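PDB 3CZP: Polyphosphate:AMP phosphotransferase from Pseudomonas aeruginosa PAO1, which transfers phosphate from inorganic polyphosphate to AMP, giving ADP, and phosphorylates GMP to GDP less efficiently, with magnesium as its cofactor. Local coordinates for residues His299-Val304 with Asp488-Ala493; Asp394-Leu399 with Glu463-Thr468; Ala281-Arg286 with Ala478-Leu483. One frame throughout, in Å; residues are numbered along the deposited sequence.

Interaction 1: residues His299-Val304 with Asp488-Ala493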
loop_
_atom_site.group_PDB
_atom_site.type_symbol
_atom_site.label_atom_id
_atom_site.label_comp_id
_atom_site.label_asym_id
_atom_site.label_seq_id
_atom_site.Cartn_x
_atom_site.Cartn_y
_atom_site.Cartn_z
ATOM N N HIS A 299 -4.614 14.173 18.244
ATOM C CA HIS A 299 -4.888 12.798 18.564
ATOM C C HIS A 299 -5.462 12.009 17.395
ATOM O O HIS A 299 -5.792 12.539 16.340
ATOM C CB HIS A 299 -5.919 12.737 19.720
ATOM C CG HIS A 299 -5.400 13.266 21.027
ATOM N ND1 HIS A 299 -4.456 12.596 21.787
ATOM C CD2 HIS A 299 -5.683 14.403 21.699
ATOM C CE1 HIS A 299 -4.187 13.302 22.875
ATOM N NE2 HIS A 299 -4.913 14.405 22.840
ATOM N N SER A 300 -5.601 10.712 17.624
ATOM C CA SER A 300 -6.500 9.928 16.806
ATOM C C SER A 300 -7.097 8.847 17.714
ATOM O O SER A 300 -6.744 8.765 18.873
ATOM C CB SER A 300 -5.784 9.390 15.549
ATOM O OG SER A 300 -4.710 8.602 15.951
ATOM N N LEU A 301 -8.018 8.048 17.174
ATOM C CA LEU A 301 -8.723 7.064 17.971
ATOM C C LEU A 301 -8.608 5.718 17.302
ATOM O O LEU A 301 -8.735 5.620 16.089
ATOM C CB LEU A 301 -10.192 7.488 18.145
ATOM C CG LEU A 301 -11.180 6.769 19.075
ATOM C CD1 LEU A 301 -10.677 6.837 20.479
ATOM C CD2 LEU A 301 -12.567 7.476 18.984
ATOM N N VAL A 302 -8.328 4.699 18.112
ATOM C CA VAL A 302 -8.459 3.274 17.713
ATOM C C VAL A 302 -9.389 2.579 18.666
ATOM O O VAL A 302 -9.132 2.550 19.882
ATOM C CB VAL A 302 -7.070 2.578 17.663
ATOM C CG1 VAL A 302 -7.210 1.063 17.431
ATOM C CG2 VAL A 302 -6.231 3.209 16.553
ATOM N N ALA A 303 -10.476 2.015 18.112
ATOM C CA ALA A 303 -11.428 1.137 18.838
ATOM C C ALA A 303 -11.335 -0.271 18.333
ATOM O O ALA A 303 -11.574 -0.547 17.155
ATOM C CB ALA A 303 -12.870 1.649 18.756
ATOM N N VAL A 304 -10.947 -1.172 19.216
ATOM C CA VAL A 304 -10.844 -2.576 18.910
ATOM C C VAL A 304 -12.059 -3.340 19.441
ATOM O O VAL A 304 -12.434 -3.169 20.609
ATOM C CB VAL A 304 -9.603 -3.180 19.592
ATOM C CG1 VAL A 304 -9.758 -4.698 19.657
ATOM C CG2 VAL A 304 -8.265 -2.710 18.888
ATOM N N ASP A 488 -15.358 8.494 27.605
ATOM C CA ASP A 488 -14.498 8.635 28.822
ATOM C C ASP A 488 -12.996 8.660 28.418
ATOM O O ASP A 488 -12.209 9.425 28.976
ATOM C CB ASP A 488 -14.688 7.473 29.820
ATOM C CG ASP A 488 -16.021 7.482 30.510
ATOM O OD1 ASP A 488 -16.752 8.499 30.437
ATOM O OD2 ASP A 488 -16.332 6.440 31.154
ATOM N N ALA A 489 -12.609 7.798 27.470
ATOM C CA ALA A 489 -11.204 7.705 27.030
ATOM C C ALA A 489 -10.695 8.979 26.318
ATOM O O ALA A 489 -9.585 9.431 26.563
ATOM C CB ALA A 489 -10.959 6.440 26.167
ATOM N N ILE A 490 -11.504 9.559 25.444
ATOM C CA ILE A 490 -11.165 10.851 24.787
ATOM C C ILE A 490 -11.090 11.992 25.814
ATOM O O ILE A 490 -10.127 12.741 25.834
ATOM C CB ILE A 490 -12.178 11.236 23.686
ATOM C CG1 ILE A 490 -12.232 10.180 22.563
ATOM C CG2 ILE A 490 -11.827 12.590 23.092
ATOM C CD1 ILE A 490 -13.432 10.348 21.567
ATOM N N GLU A 491 -12.096 12.144 26.676
ATOM C CA GLU A 491 -12.007 13.167 27.716
ATOM C C GLU A 491 -10.735 13.031 28.574
ATOM O O GLU A 491 -10.099 14.031 28.909
ATOM C CB GLU A 491 -13.265 13.138 28.593
ATOM C CG GLU A 491 -14.549 13.543 27.815
ATOM C CD GLU A 491 -15.766 13.704 28.719
ATOM O OE1 GLU A 491 -15.600 13.568 29.963
ATOM O OE2 GLU A 491 -16.874 13.969 28.178
ATOM N N ALA A 492 -10.393 11.787 28.933
ATOM C CA ALA A 492 -9.233 11.507 29.741
ATOM C C ALA A 492 -7.942 11.990 29.105
ATOM O O ALA A 492 -7.080 12.595 29.794
ATOM C CB ALA A 492 -9.128 10.017 30.035
ATOM N N ALA A 493 -7.791 11.650 27.822
ATOM C CA ALA A 493 -6.721 12.107 26.968
ATOM C C ALA A 493 -6.607 13.629 26.986
ATOM O O ALA A 493 -5.515 14.169 27.151
ATOM C CB ALA A 493 -6.962 11.638 25.545
#
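I490 and A493, three residues apart on helix 475-496, meet L301 of the central strand 300-307 and H299 near its start. I490 comes first. With CG1 anti to the carbonyl carbon (chi1 -61°) and the chain extended beyond, I490 CD1 is carried out to L301 CD2, 4.0 Å away. On L301, CG anti to the backbone N (chi1 -172°) turns the methyls to the helix, and the two branched chains cross at about a right angle, touching by methyl against methyl. A493 then lays its CB over one face of the H299 ring, 4.1 Å above the plane and shifted toward the rim; the nearest ring atom is H299 CE1, 4.2 Å from A493 CB. That ring is held from both nitrogens, NE2 by D497 OD2 and ND1 by the backbone O of G403. As both partners are acceptors, a doubly protonated imidazolium is plausible. No hydrogen bond joins the two segments. L301 bonds through its backbone to Q359 and T361, S300 and V302 to I405, in the parallel sheet of this P-loop-type domain. Helix 475-496 lies over that sheet, and I490 also packs on L287, L290 and I291 of helix 273-292.

Interaction 2: residues Asp394-Leu399 with Glu463-Thr468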
loop_
_atom_site.group_PDB
_atom_site.type_symbol
_atom_site.label_atom_id
_atom_site.label_comp_id
_atom_site.label_asym_id
_atom_site.label_seq_id
_atom_site.Cartn_x
_atom_site.Cartn_y
_atom_site.Cartn_z
ATOM N N ASP A 394 3.824 -3.665 23.221
ATOM C CA ASP A 394 4.821 -2.728 22.673
ATOM C C ASP A 394 4.174 -1.904 21.533
ATOM O O ASP A 394 4.335 -0.706 21.458
ATOM C CB ASP A 394 6.109 -3.399 22.153
ATOM C CG ASP A 394 6.930 -4.145 23.252
ATOM O OD1 ASP A 394 6.806 -3.887 24.499
ATOM O OD2 ASP A 394 7.735 -5.021 22.830
ATOM N N PHE A 395 3.437 -2.582 20.666
ATOM C CA PHE A 395 2.630 -1.944 19.604
ATOM C C PHE A 395 1.698 -0.863 20.123
ATOM O O PHE A 395 1.713 0.277 19.677
ATOM C CB PHE A 395 1.832 -3.068 18.914
ATOM C CG PHE A 395 0.893 -2.633 17.806
ATOM C CD1 PHE A 395 1.243 -1.658 16.898
ATOM C CD2 PHE A 395 -0.352 -3.215 17.694
ATOM C CE1 PHE A 395 0.369 -1.291 15.831
ATOM C CE2 PHE A 395 -1.234 -2.815 16.642
ATOM C CZ PHE A 395 -0.863 -1.882 15.715
ATOM N N GLU A 396 0.904 -1.222 21.118
ATOM C CA GLU A 396 -0.073 -0.315 21.705
ATOM C C GLU A 396 0.562 0.855 22.404
ATOM O O GLU A 396 0.008 1.949 22.405
ATOM C CB GLU A 396 -1.035 -1.060 22.637
ATOM C CG GLU A 396 -1.977 -1.935 21.806
ATOM C CD GLU A 396 -2.930 -2.775 22.627
ATOM O OE1 GLU A 396 -2.947 -2.653 23.874
ATOM O OE2 GLU A 396 -3.644 -3.570 21.987
ATOM N N GLU A 397 1.733 0.612 22.986
ATOM C CA GLU A 397 2.529 1.682 23.593
ATOM C C GLU A 397 3.076 2.656 22.581
ATOM O O GLU A 397 3.102 3.851 22.855
ATOM C CB GLU A 397 3.659 1.081 24.401
ATOM C CG GLU A 397 4.626 2.056 24.949
ATOM C CD GLU A 397 5.772 1.368 25.703
ATOM O OE1 GLU A 397 6.608 0.685 25.037
ATOM O OE2 GLU A 397 5.796 1.518 26.951
ATOM N N GLN A 398 3.561 2.143 21.440
ATOM C CA GLN A 398 3.988 2.993 20.317
ATOM C C GLN A 398 2.827 3.918 19.897
ATOM O O GLN A 398 3.016 5.091 19.630
ATOM C CB GLN A 398 4.475 2.168 19.091
ATOM C CG GLN A 398 5.802 1.324 19.190
ATOM C CD GLN A 398 7.046 2.211 19.395
ATOM O OE1 GLN A 398 7.693 2.138 20.452
ATOM N NE2 GLN A 398 7.381 3.055 18.389
ATOM N N LEU A 399 1.621 3.375 19.788
ATOM C CA LEU A 399 0.454 4.137 19.372
ATOM C C LEU A 399 0.145 5.226 20.453
ATOM O O LEU A 399 -0.009 6.402 20.142
ATOM C CB LEU A 399 -0.753 3.202 19.151
ATOM C CG LEU A 399 -0.691 2.075 18.109
ATOM C CD1 LEU A 399 -2.069 1.336 18.069
ATOM C CD2 LEU A 399 -0.194 2.627 16.674
ATOM N N GLU A 463 -2.045 -0.151 31.922
ATOM C CA GLU A 463 -2.377 1.232 32.247
ATOM C C GLU A 463 -2.578 2.098 30.997
ATOM O O GLU A 463 -3.477 2.920 30.948
ATOM C CB GLU A 463 -1.272 1.809 33.136
ATOM C CG GLU A 463 -1.345 3.329 33.437
ATOM C CD GLU A 463 -1.895 3.657 34.826
ATOM O OE1 GLU A 463 -2.826 2.964 35.319
ATOM O OE2 GLU A 463 -1.396 4.643 35.418
ATOM N N ILE A 464 -1.729 1.879 29.995
ATOM C CA ILE A 464 -1.777 2.578 28.708
ATOM C C ILE A 464 -2.998 2.197 27.862
ATOM O O ILE A 464 -3.619 3.044 27.285
ATOM C CB ILE A 464 -0.473 2.292 27.890
ATOM C CG1 ILE A 464 0.653 3.203 28.389
ATOM C CG2 ILE A 464 -0.725 2.349 26.371
ATOM C CD1 ILE A 464 2.041 2.890 27.708
ATOM N N ALA A 465 -3.319 0.921 27.823
ATOM C CA ALA A 465 -4.473 0.406 27.080
ATOM C C ALA A 465 -5.225 -0.653 27.856
ATOM O O ALA A 465 -4.993 -1.842 27.641
ATOM C CB ALA A 465 -4.017 -0.182 25.720
ATOM N N PRO A 466 -6.159 -0.243 28.749
ATOM C CA PRO A 466 -6.959 -1.247 29.447
ATOM C C PRO A 466 -7.985 -1.962 28.567
ATOM O O PRO A 466 -8.540 -1.394 27.625
ATOM C CB PRO A 466 -7.648 -0.457 30.570
ATOM C CG PRO A 466 -7.513 0.981 30.224
ATOM C CD PRO A 466 -6.485 1.139 29.152
ATOM N N TRP A 467 -8.222 -3.236 28.871
ATOM C CA TRP A 467 -9.373 -3.933 28.325
ATOM C C TRP A 467 -10.684 -3.561 29.043
ATOM O O TRP A 467 -10.711 -3.516 30.247
ATOM C CB TRP A 467 -9.170 -5.425 28.461
ATOM C CG TRP A 467 -8.444 -5.981 27.318
ATOM C CD1 TRP A 467 -7.146 -6.284 27.280
ATOM C CD2 TRP A 467 -8.989 -6.299 26.030
ATOM N NE1 TRP A 467 -6.817 -6.780 26.072
ATOM C CE2 TRP A 467 -7.920 -6.792 25.259
ATOM C CE3 TRP A 467 -10.275 -6.222 25.460
ATOM C CZ2 TRP A 467 -8.070 -7.202 23.930
ATOM C CZ3 TRP A 467 -10.437 -6.608 24.138
ATOM C CH2 TRP A 467 -9.346 -7.124 23.381
ATOM N N THR A 468 -11.764 -3.361 28.275
ATOM C CA THR A 468 -13.109 -3.146 28.813
ATOM C C THR A 468 -13.919 -4.340 28.485
ATOM O O THR A 468 -14.097 -4.651 27.330
ATOM C CB THR A 468 -13.811 -1.922 28.171
ATOM O OG1 THR A 468 -12.933 -0.805 28.254
ATOM C CG2 THR A 468 -15.205 -1.591 28.865
#
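E396 swings its CG anti to the carbonyl carbon (chi1 -71°) and stays extended beyond, which sends its carboxylate to A465; the next residue, E397, places CG anti to the backbone N (chi1 174°), a torsion that lays its aliphatic part against I464. The E396 contact is made by OE1, 3.3 Å from A465 CB, with E396 CD farther back at 4.2 Å. On E397 the touching atom is CG, 3.9 Å from I464 CD1. I464 CD1 also lies 4.1 Å from E397 OE2, and the two chains pass each other at a slant. The other branch of I464 is used as well: CG2 comes within 4.1 Å of the backbone O of E396. Helix 382-402 thus rests on the loop that leads into edge strand 467-471, and A465 packs on V406 of the adjoining strand 404-412. The same helix also meets the N-terminal PPK2 region of the chain, where R137 makes a salt bridge to D394 and a long, weak ion pair to E397. The buried E396 carboxylate is gripped by K408 NZ at OE1 and by Y368 OH and W367 NE1 at OE2. Its polar needs are met by these partners and not by A465, and across the contact methyls meet oxygens and methylenes by van der Waals packing, without a hydrogen bond.

Interaction 3: residues Ala281-Arg286 with Ala478-Leu483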
loop_
_atom_site.group_PDB
_atom_site.type_symbol
_atom_site.label_atom_id
_atom_site.label_comp_id
_atom_site.label_asym_id
_atom_site.label_seq_id
_atom_site.Cartn_x
_atom_site.Cartn_y
_atom_site.Cartn_z
ATOM N N ALA A 281 -28.737 8.518 22.919
ATOM C CA ALA A 281 -28.746 9.883 22.355
ATOM C C ALA A 281 -27.712 10.815 23.018
ATOM O O ALA A 281 -27.022 11.573 22.341
ATOM C CB ALA A 281 -30.179 10.494 22.466
ATOM N N ALA A 282 -27.634 10.770 24.344
ATOM C CA ALA A 282 -26.674 11.608 25.072
ATOM C C ALA A 282 -25.241 11.234 24.689
ATOM O O ALA A 282 -24.405 12.104 24.403
ATOM C CB ALA A 282 -26.879 11.487 26.602
ATOM N N GLU A 283 -24.955 9.942 24.663
ATOM C CA GLU A 283 -23.564 9.508 24.399
ATOM C C GLU A 283 -23.093 9.708 22.942
ATOM O O GLU A 283 -21.913 10.049 22.702
ATOM C CB GLU A 283 -23.350 8.048 24.888
ATOM C CG GLU A 283 -23.575 7.940 26.456
ATOM C CD GLU A 283 -22.542 8.692 27.285
ATOM O OE1 GLU A 283 -21.392 8.773 26.842
ATOM O OE2 GLU A 283 -22.854 9.204 28.373
ATOM N N GLN A 284 -24.010 9.524 21.991
ATOM C CA GLN A 284 -23.757 9.840 20.590
ATOM C C GLN A 284 -23.434 11.343 20.393
ATOM O O GLN A 284 -22.440 11.673 19.716
ATOM C CB GLN A 284 -24.925 9.379 19.732
ATOM C CG GLN A 284 -25.029 7.846 19.642
ATOM C CD GLN A 284 -26.242 7.386 18.872
ATOM O OE1 GLN A 284 -27.288 8.043 18.896
ATOM N NE2 GLN A 284 -26.108 6.252 18.161
ATOM N N ALA A 285 -24.209 12.233 21.022
ATOM C CA ALA A 285 -23.930 13.695 21.003
ATOM C C ALA A 285 -22.581 14.039 21.639
ATOM O O ALA A 285 -21.846 14.946 21.170
ATOM C CB ALA A 285 -25.074 14.464 21.718
ATOM N N ARG A 286 -22.260 13.326 22.724
ATOM C CA ARG A 286 -21.024 13.566 23.479
ATOM C C ARG A 286 -19.859 13.161 22.592
ATOM O O ARG A 286 -18.905 13.913 22.453
ATOM C CB ARG A 286 -21.029 12.749 24.778
ATOM C CG ARG A 286 -19.891 13.045 25.734
ATOM C CD ARG A 286 -20.055 12.212 26.967
ATOM N NE ARG A 286 -18.824 12.078 27.744
ATOM C CZ ARG A 286 -18.563 11.047 28.542
ATOM N NH1 ARG A 286 -19.413 10.030 28.645
ATOM N NH2 ARG A 286 -17.431 11.001 29.219
ATOM N N ALA A 478 -24.967 -2.954 26.506
ATOM C CA ALA A 478 -23.716 -3.094 25.740
ATOM C C ALA A 478 -23.427 -1.870 24.852
ATOM O O ALA A 478 -22.323 -1.284 24.897
ATOM C CB ALA A 478 -23.745 -4.388 24.897
ATOM N N ARG A 479 -24.408 -1.457 24.048
ATOM C CA ARG A 479 -24.195 -0.306 23.166
ATOM C C ARG A 479 -23.801 0.986 23.888
ATOM O O ARG A 479 -22.867 1.694 23.471
ATOM C CB ARG A 479 -25.396 -0.059 22.266
ATOM C CG ARG A 479 -25.626 -1.137 21.188
ATOM C CD ARG A 479 -27.067 -1.070 20.725
ATOM N NE ARG A 479 -27.364 -2.143 19.774
ATOM C CZ ARG A 479 -28.593 -2.400 19.308
ATOM N NH1 ARG A 479 -29.618 -1.641 19.671
ATOM N NH2 ARG A 479 -28.799 -3.399 18.452
ATOM N N VAL A 480 -24.518 1.303 24.955
ATOM C CA VAL A 480 -24.279 2.542 25.698
ATOM C C VAL A 480 -22.933 2.490 26.397
ATOM O O VAL A 480 -22.196 3.448 26.394
ATOM C CB VAL A 480 -25.448 2.827 26.701
ATOM C CG1 VAL A 480 -25.129 4.036 27.542
ATOM C CG2 VAL A 480 -26.774 2.983 25.898
ATOM N N LYS A 481 -22.594 1.350 26.971
ATOM C CA LYS A 481 -21.293 1.162 27.611
ATOM C C LYS A 481 -20.101 1.363 26.626
ATOM O O LYS A 481 -19.107 2.021 26.953
ATOM C CB LYS A 481 -21.252 -0.214 28.274
ATOM C CG LYS A 481 -19.947 -0.553 28.907
ATOM C CD LYS A 481 -20.032 -1.748 29.812
ATOM C CE LYS A 481 -18.736 -1.912 30.656
ATOM N NZ LYS A 481 -18.943 -2.747 31.876
ATOM N N VAL A 482 -20.250 0.871 25.402
ATOM C CA VAL A 482 -19.224 1.034 24.367
ATOM C C VAL A 482 -19.027 2.518 24.077
ATOM O O VAL A 482 -17.900 3.037 24.107
ATOM C CB VAL A 482 -19.606 0.244 23.050
ATOM C CG1 VAL A 482 -18.799 0.742 21.885
ATOM C CG2 VAL A 482 -19.401 -1.292 23.231
ATOM N N LEU A 483 -20.135 3.207 23.826
ATOM C CA LEU A 483 -20.070 4.632 23.533
ATOM C C LEU A 483 -19.493 5.376 24.751
ATOM O O LEU A 483 -18.554 6.147 24.610
ATOM C CB LEU A 483 -21.445 5.187 23.162
ATOM C CG LEU A 483 -21.868 5.128 21.683
ATOM C CD1 LEU A 483 -23.372 5.034 21.624
ATOM C CD2 LEU A 483 -21.381 6.340 20.906
#
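E283 OE1 is gripped twice, by NH1 of R286 at 3.0 Å and by ND2 of N487. The first bond is a salt bridge within helix 273-292. It uses the syn lone pair of E283 OE1, and that oxygen is tilted 21° from the R286 guanidinium plane; the bond is bent, with an angle of 140° at the hydrogen. R286 spends its remaining nitrogens on helix 475-496, NE on E491 and NH2 on D488, so its guanidinium links three carboxylates across the two helices. A bend at chi2 turns the E283 carboxylate toward N487, leaving the aliphatic base of the residue for packing: E283 CB sits 3.8 Å from L483 CB, and E283 CG 4.3 Å from V480 CG1.

The two helical segments run nearly parallel, their axes 9.5 Å apart and inclined at 25°. L483 fits knobs-into-holes fashion among L280, E283, Q284 and L287, which are spaced as the four corners of a hole on helix 273-292. Both methyls reach Q284 CG, L483 CD1 at 3.8 Å and L483 CD2 at 4.1 Å, while L483 CD2 also comes within 4.2 Å of the backbone O of E283. The Q284 and L483 chains meet at a slant. V480, three residues earlier than L483, continues the packing onto Y276 and Q279. Beyond its CG, Q284 stretches out until NE2 donates to the backbone O of R319 on helix 313-321.

How the interactions relate
From the N terminus, helix 273-292 gives the first half of interaction 3, and the strand after it opens interaction 1. Helix 382-402 and the loop before strand 467-471 then close interaction 2, which is nested inside the loops of both others. Helix 475-496 closes interaction 3 with its early part and interaction 1 farther along, so those two cross. Interactions 1 and 3 touch through R286, and T468 of interaction 2 packs on K481 of interaction 3. Together they tie the last helix to the first helix and central strand of this PPK2 region, and helix 382-402 to the edge of the sheet.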